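Long-range contact in adhesin LabA (Helicobacter pylori, PDB 6GMM), which is an outer-membrane adhesin of the gastric pathogen, probably attaching the bacterium to the gastric mucosa by recognising LacdiNAc-containing glycans: residues 66-74 with 347-355. Sequence-based numbering, arbitrary orientation.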
ATOM      1  N   LEU A  66       5.865   6.934  -7.410  1.00 19.40           N
ATOM      2  CA  LEU A  66       6.941   7.412  -8.316  1.00 18.62           C
ATOM      3  C   LEU A  66       6.558   8.699  -9.060  1.00 24.05           C
ATOM      4  O   LEU A  66       7.274   9.707  -8.966  1.00 26.66           O
ATOM      5  CB  LEU A  66       7.383   6.299  -9.291  1.00 17.91           C
ATOM      6  CG  LEU A  66       7.839   4.976  -8.671  1.00 19.66           C
ATOM      7  CD1 LEU A  66       8.150   3.965  -9.734  1.00 19.21           C
ATOM      8  CD2 LEU A  66       9.035   5.154  -7.730  1.00 21.68           C
ATOM      9  N   ASN A  67       5.404   8.687  -9.752  1.00 19.47           N
ATOM     10  CA  ASN A  67       4.872   9.850 -10.460  1.00 18.60           C
ATOM     11  C   ASN A  67       4.690  11.003  -9.488  1.00 20.33           C
ATOM     12  O   ASN A  67       4.942  12.148  -9.844  1.00 20.76           O
ATOM     13  CB  ASN A  67       3.535   9.514 -11.101  1.00 18.34           C
ATOM     14  CG  ASN A  67       3.651   8.622 -12.311  1.00 39.30           C
ATOM     15  OD1 ASN A  67       4.560   8.756 -13.132  1.00 28.33           O
ATOM     16  ND2 ASN A  67       2.726   7.691 -12.456  1.00 27.83           N
ATOM     17  N   ALA A  68       4.268  10.734  -8.263  1.00 17.64           N
ATOM     18  CA  ALA A  68       4.119  11.863  -7.345  1.00 17.69           C
ATOM     19  C   ALA A  68       5.476  12.410  -6.877  1.00 18.61           C
ATOM     20  O   ALA A  68       5.592  13.625  -6.698  1.00 18.43           O
ATOM     21  CB  ALA A  68       3.209  11.514  -6.179  1.00 17.66           C
ATOM     22  N   ALA A  69       6.523  11.557  -6.769  1.00 17.09           N
ATOM     23  CA  ALA A  69       7.835  12.089  -6.358  1.00 17.14           C
ATOM     24  C   ALA A  69       8.476  12.894  -7.498  1.00 23.37           C
ATOM     25  O   ALA A  69       8.923  14.018  -7.269  1.00 22.85           O
ATOM     26  CB  ALA A  69       8.755  10.986  -5.892  1.00 17.17           C
ATOM     27  N   ALA A  70       8.454  12.346  -8.739  1.00 21.00           N
ATOM     28  CA  ALA A  70       8.978  13.005  -9.931  1.00 19.91           C
ATOM     29  C   ALA A  70       8.169  14.273 -10.236  1.00 25.01           C
ATOM     30  O   ALA A  70       8.747  15.301 -10.576  1.00 29.55           O
ATOM     31  CB  ALA A  70       8.949  12.055 -11.124  1.00 20.06           C
ATOM     32  N   GLY A  71       6.860  14.191 -10.108  1.00 21.02           N
ATOM     33  CA  GLY A  71       5.958  15.313 -10.351  1.00 21.77           C
ATOM     34  C   GLY A  71       6.214  16.512  -9.448  1.00 22.37           C
ATOM     35  O   GLY A  71       6.175  17.641  -9.935  1.00 21.22           O
ATOM     36  N   LEU A  72       6.475  16.297  -8.118  1.00 18.86           N
ATOM     37  CA  LEU A  72       6.745  17.430  -7.216  1.00 18.81           C
ATOM     38  C   LEU A  72       7.986  18.156  -7.740  1.00 21.36           C
ATOM     39  O   LEU A  72       7.923  19.354  -7.987  1.00 20.44           O
ATOM     40  CB  LEU A  72       6.908  17.042  -5.730  1.00 18.60           C
ATOM     41  CG  LEU A  72       7.056  18.216  -4.707  1.00 22.18           C
ATOM     42  CD1 LEU A  72       5.740  18.948  -4.494  1.00 24.48           C
ATOM     43  CD2 LEU A  72       7.558  17.719  -3.342  1.00 20.32           C
ATOM     44  N   TRP A  73       9.066  17.391  -8.007  1.00 19.39           N
ATOM     45  CA  TRP A  73      10.318  17.898  -8.521  1.00 20.13           C
ATOM     46  C   TRP A  73      10.103  18.630  -9.827  1.00 23.14           C
ATOM     47  O   TRP A  73      10.580  19.751  -9.946  1.00 24.58           O
ATOM     48  CB  TRP A  73      11.326  16.761  -8.687  1.00 20.04           C
ATOM     49  CG  TRP A  73      12.646  17.186  -9.274  1.00 21.55           C
ATOM     50  CD1 TRP A  73      13.187  16.771 -10.453  1.00 24.32           C
ATOM     51  CD2 TRP A  73      13.573  18.137  -8.721  1.00 21.92           C
ATOM     52  NE1 TRP A  73      14.420  17.352 -10.640  1.00 22.27           N
ATOM     53  CE2 TRP A  73      14.682  18.193  -9.594  1.00 24.23           C
ATOM     54  CE3 TRP A  73      13.620  18.870  -7.519  1.00 23.82           C
ATOM     55  CZ2 TRP A  73      15.789  19.018  -9.347  1.00 23.89           C
ATOM     56  CZ3 TRP A  73      14.721  19.675  -7.272  1.00 25.56           C
ATOM     57  CH2 TRP A  73      15.776  19.766  -8.193  1.00 25.54           C
ATOM     58  N   GLN A  74       9.348  18.049 -10.776  1.00 18.99           N
ATOM     59  CA  GLN A  74       9.077  18.730 -12.045  1.00 19.49           C
ATOM     60  C   GLN A  74       8.290  20.021 -11.882  1.00 24.26           C
ATOM     61  O   GLN A  74       8.545  20.969 -12.612  1.00 26.05           O
ATOM     62  CB  GLN A  74       8.327  17.842 -13.037  1.00 19.85           C
ATOM     63  CG  GLN A  74       9.193  16.771 -13.677  1.00 20.09           C
ATOM     64  CD  GLN A  74       8.375  15.668 -14.314  1.00 28.50           C
ATOM     65  OE1 GLN A  74       7.157  15.587 -14.176  1.00 19.34           O
ATOM     66  NE2 GLN A  74       9.023  14.802 -15.061  1.00 19.55           N
ATOM     67  N   TRP A 347      10.158  10.796 -21.189  1.00 45.86           N
ATOM     68  CA  TRP A 347       9.217  11.738 -20.569  1.00 45.43           C
ATOM     69  C   TRP A 347       7.972  11.018 -20.062  1.00 46.22           C
ATOM     70  O   TRP A 347       6.900  11.617 -19.963  1.00 46.09           O
ATOM     71  CB  TRP A 347       8.783  12.841 -21.555  1.00 45.28           C
ATOM     72  CG  TRP A 347       9.874  13.653 -22.151  1.00 46.09           C
ATOM     73  CD1 TRP A 347      10.875  14.299 -21.491  1.00 48.28           C
ATOM     74  CD2 TRP A 347       9.996  14.015 -23.526  1.00 46.98           C
ATOM     75  NE1 TRP A 347      11.635  15.025 -22.381  1.00 48.14           N
ATOM     76  CE2 TRP A 347      11.124  14.860 -23.639  1.00 50.32           C
ATOM     77  CE3 TRP A 347       9.252  13.720 -24.677  1.00 49.55           C
ATOM     78  CZ2 TRP A 347      11.533  15.402 -24.859  1.00 50.37           C
ATOM     79  CZ3 TRP A 347       9.662  14.254 -25.888  1.00 51.95           C
ATOM     80  CH2 TRP A 347      10.793  15.079 -25.971  1.00 52.21           C
ATOM     81  N   GLY A 348       8.134   9.743 -19.764  1.00 40.99           N
ATOM     82  CA  GLY A 348       7.076   8.857 -19.298  1.00 39.65           C
ATOM     83  C   GLY A 348       6.584   9.081 -17.886  1.00 38.83           C
ATOM     84  O   GLY A 348       5.451   8.725 -17.594  1.00 38.77           O
ATOM     85  N   ALA A 349       7.405   9.662 -17.003  1.00 32.71           N
ATOM     86  CA  ALA A 349       7.036   9.836 -15.594  1.00 31.74           C
ATOM     87  C   ALA A 349       6.736  11.256 -15.155  1.00 35.47           C
ATOM     88  O   ALA A 349       7.240  12.207 -15.742  1.00 34.63           O
ATOM     89  CB  ALA A 349       8.134   9.262 -14.707  1.00 31.83           C
ATOM     90  N   GLY A 350       5.976  11.384 -14.072  1.00 32.87           N
ATOM     91  CA  GLY A 350       5.713  12.681 -13.462  1.00 33.20           C
ATOM     92  C   GLY A 350       4.321  13.267 -13.497  1.00 36.94           C
ATOM     93  O   GLY A 350       3.318  12.560 -13.671  1.00 34.59           O
ATOM     94  N   CYS A 351       4.285  14.603 -13.316  1.00 33.71           N
ATOM     95  CA  CYS A 351       3.106  15.464 -13.176  1.00 35.17           C
ATOM     96  C   CYS A 351       2.090  15.336 -14.309  1.00 37.23           C
ATOM     97  O   CYS A 351       0.912  15.618 -14.082  1.00 37.83           O
ATOM     98  CB  CYS A 351       3.537  16.911 -12.967  1.00 37.54           C
ATOM     99  SG  CYS A 351       4.901  17.427 -14.043  1.00 42.51           S
ATOM    100  N   ALA A 352       2.512  14.859 -15.495  1.00 30.75           N
ATOM    101  CA  ALA A 352       1.612  14.656 -16.638  1.00 31.05           C
ATOM    102  C   ALA A 352       0.663  13.468 -16.411  1.00 35.16           C
ATOM    103  O   ALA A 352      -0.426  13.415 -17.003  1.00 35.85           O
ATOM    104  CB  ALA A 352       2.434  14.389 -17.880  1.00 31.59           C
ATOM    105  N   TYR A 353       1.111  12.484 -15.613  1.00 29.46           N
ATOM    106  CA  TYR A 353       0.372  11.241 -15.384  1.00 28.95           C
ATOM    107  C   TYR A 353       0.021  10.981 -13.925  1.00 32.93           C
ATOM    108  O   TYR A 353      -0.314   9.858 -13.598  1.00 30.39           O
ATOM    109  CB  TYR A 353       1.175  10.058 -15.989  1.00 29.24           C
ATOM    110  CG  TYR A 353       1.435  10.252 -17.466  1.00 30.98           C
ATOM    111  CD1 TYR A 353       0.433  10.016 -18.407  1.00 34.31           C
ATOM    112  CD2 TYR A 353       2.653  10.731 -17.920  1.00 30.84           C
ATOM    113  CE1 TYR A 353       0.646  10.244 -19.765  1.00 34.21           C
ATOM    114  CE2 TYR A 353       2.872  10.988 -19.276  1.00 33.17           C
ATOM    115  CZ  TYR A 353       1.861  10.743 -20.196  1.00 39.76           C
ATOM    116  OH  TYR A 353       2.057  10.955 -21.538  1.00 38.59           O
ATOM    117  N   VAL A 354       0.080  11.997 -13.044  1.00 31.58           N
ATOM    118  CA  VAL A 354      -0.252  11.796 -11.623  1.00 31.50           C
ATOM    119  C   VAL A 354      -1.756  11.545 -11.449  1.00 34.90           C
ATOM    120  O   VAL A 354      -2.146  10.562 -10.809  1.00 33.13           O
ATOM    121  CB  VAL A 354       0.291  12.954 -10.742  1.00 36.78           C
ATOM    122  CG1 VAL A 354      -0.377  13.000  -9.376  1.00 36.50           C
ATOM    123  CG2 VAL A 354       1.806  12.858 -10.583  1.00 36.27           C
ATOM    124  N   GLY A 355      -2.565  12.410 -12.064  1.00 33.50           N
ATOM    125  CA  GLY A 355      -4.026  12.371 -12.033  1.00 34.76           C
ATOM    126  C   GLY A 355      -4.676  11.084 -12.510  1.00 40.62           C
ATOM    127  O   GLY A 355      -5.611  10.592 -11.875  1.00 41.96           O
TER
HETATM  128  O   HOH W   1       8.413  14.017 -17.689  1.00 46.61           O
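Two side-chain amides, those of Asn67 and Gln74, hydrogen-bond to the backbone of Ala349 and Gly350 in this buried contact, where a disulfide-bonded loop and its type I turn, Gly350 to Tyr353, lie against helix 57-76 of the SabA-like adhesin domain. The turn, closed by a bond from Tyr353 N to Gly350 O, leads directly into helix 354-366, with Tyr353 as N-cap residue. Asn67 and Gln74 stand two helical turns apart on one side of the helix, and the chain passes between them. Asn67 OD1 accepts the N-H of Gly350 at 3.1 Å in a nearly straight bond (170°), the donor tilted moderately from the carbonyl plane. Gln74 reaches the loop because CG is anti to the carbonyl carbon (chi1 -75°) and the chain beyond it is extended. Its NE2 donates an N-H to Ala349 O at 3.2 Å, with that oxygen close to the amide plane; the same nitrogen also bonds Tyr138 of helix 128-145, while a water that NE2 bonds only weakly also reaches Ala349 O. Its OE1 lies near Cys351 N, although crowding against the sulfur makes the oxygen's position less certain.

Backbone meets backbone where two glycines allow it. Gly71 CA comes within 3.5 Å of Cys351 N, and Gly350, at a positive phi of 112°, sits over the Ala70 methyl, with Ala70 CB 4.0 Å from Gly350 CA. The loop is further tied by the disulfide from Cys351 to Cys326, and Gln142 of helix 128-145 accepts a hydrogen bond from Ala349 N. At the start of helix 354-366, Val354 turns one methyl onto helix 57-76: CG2 lies 3.3 Å from Asn67 O, the carbonyl oxygen that also accepts the helical N-H of Gly71.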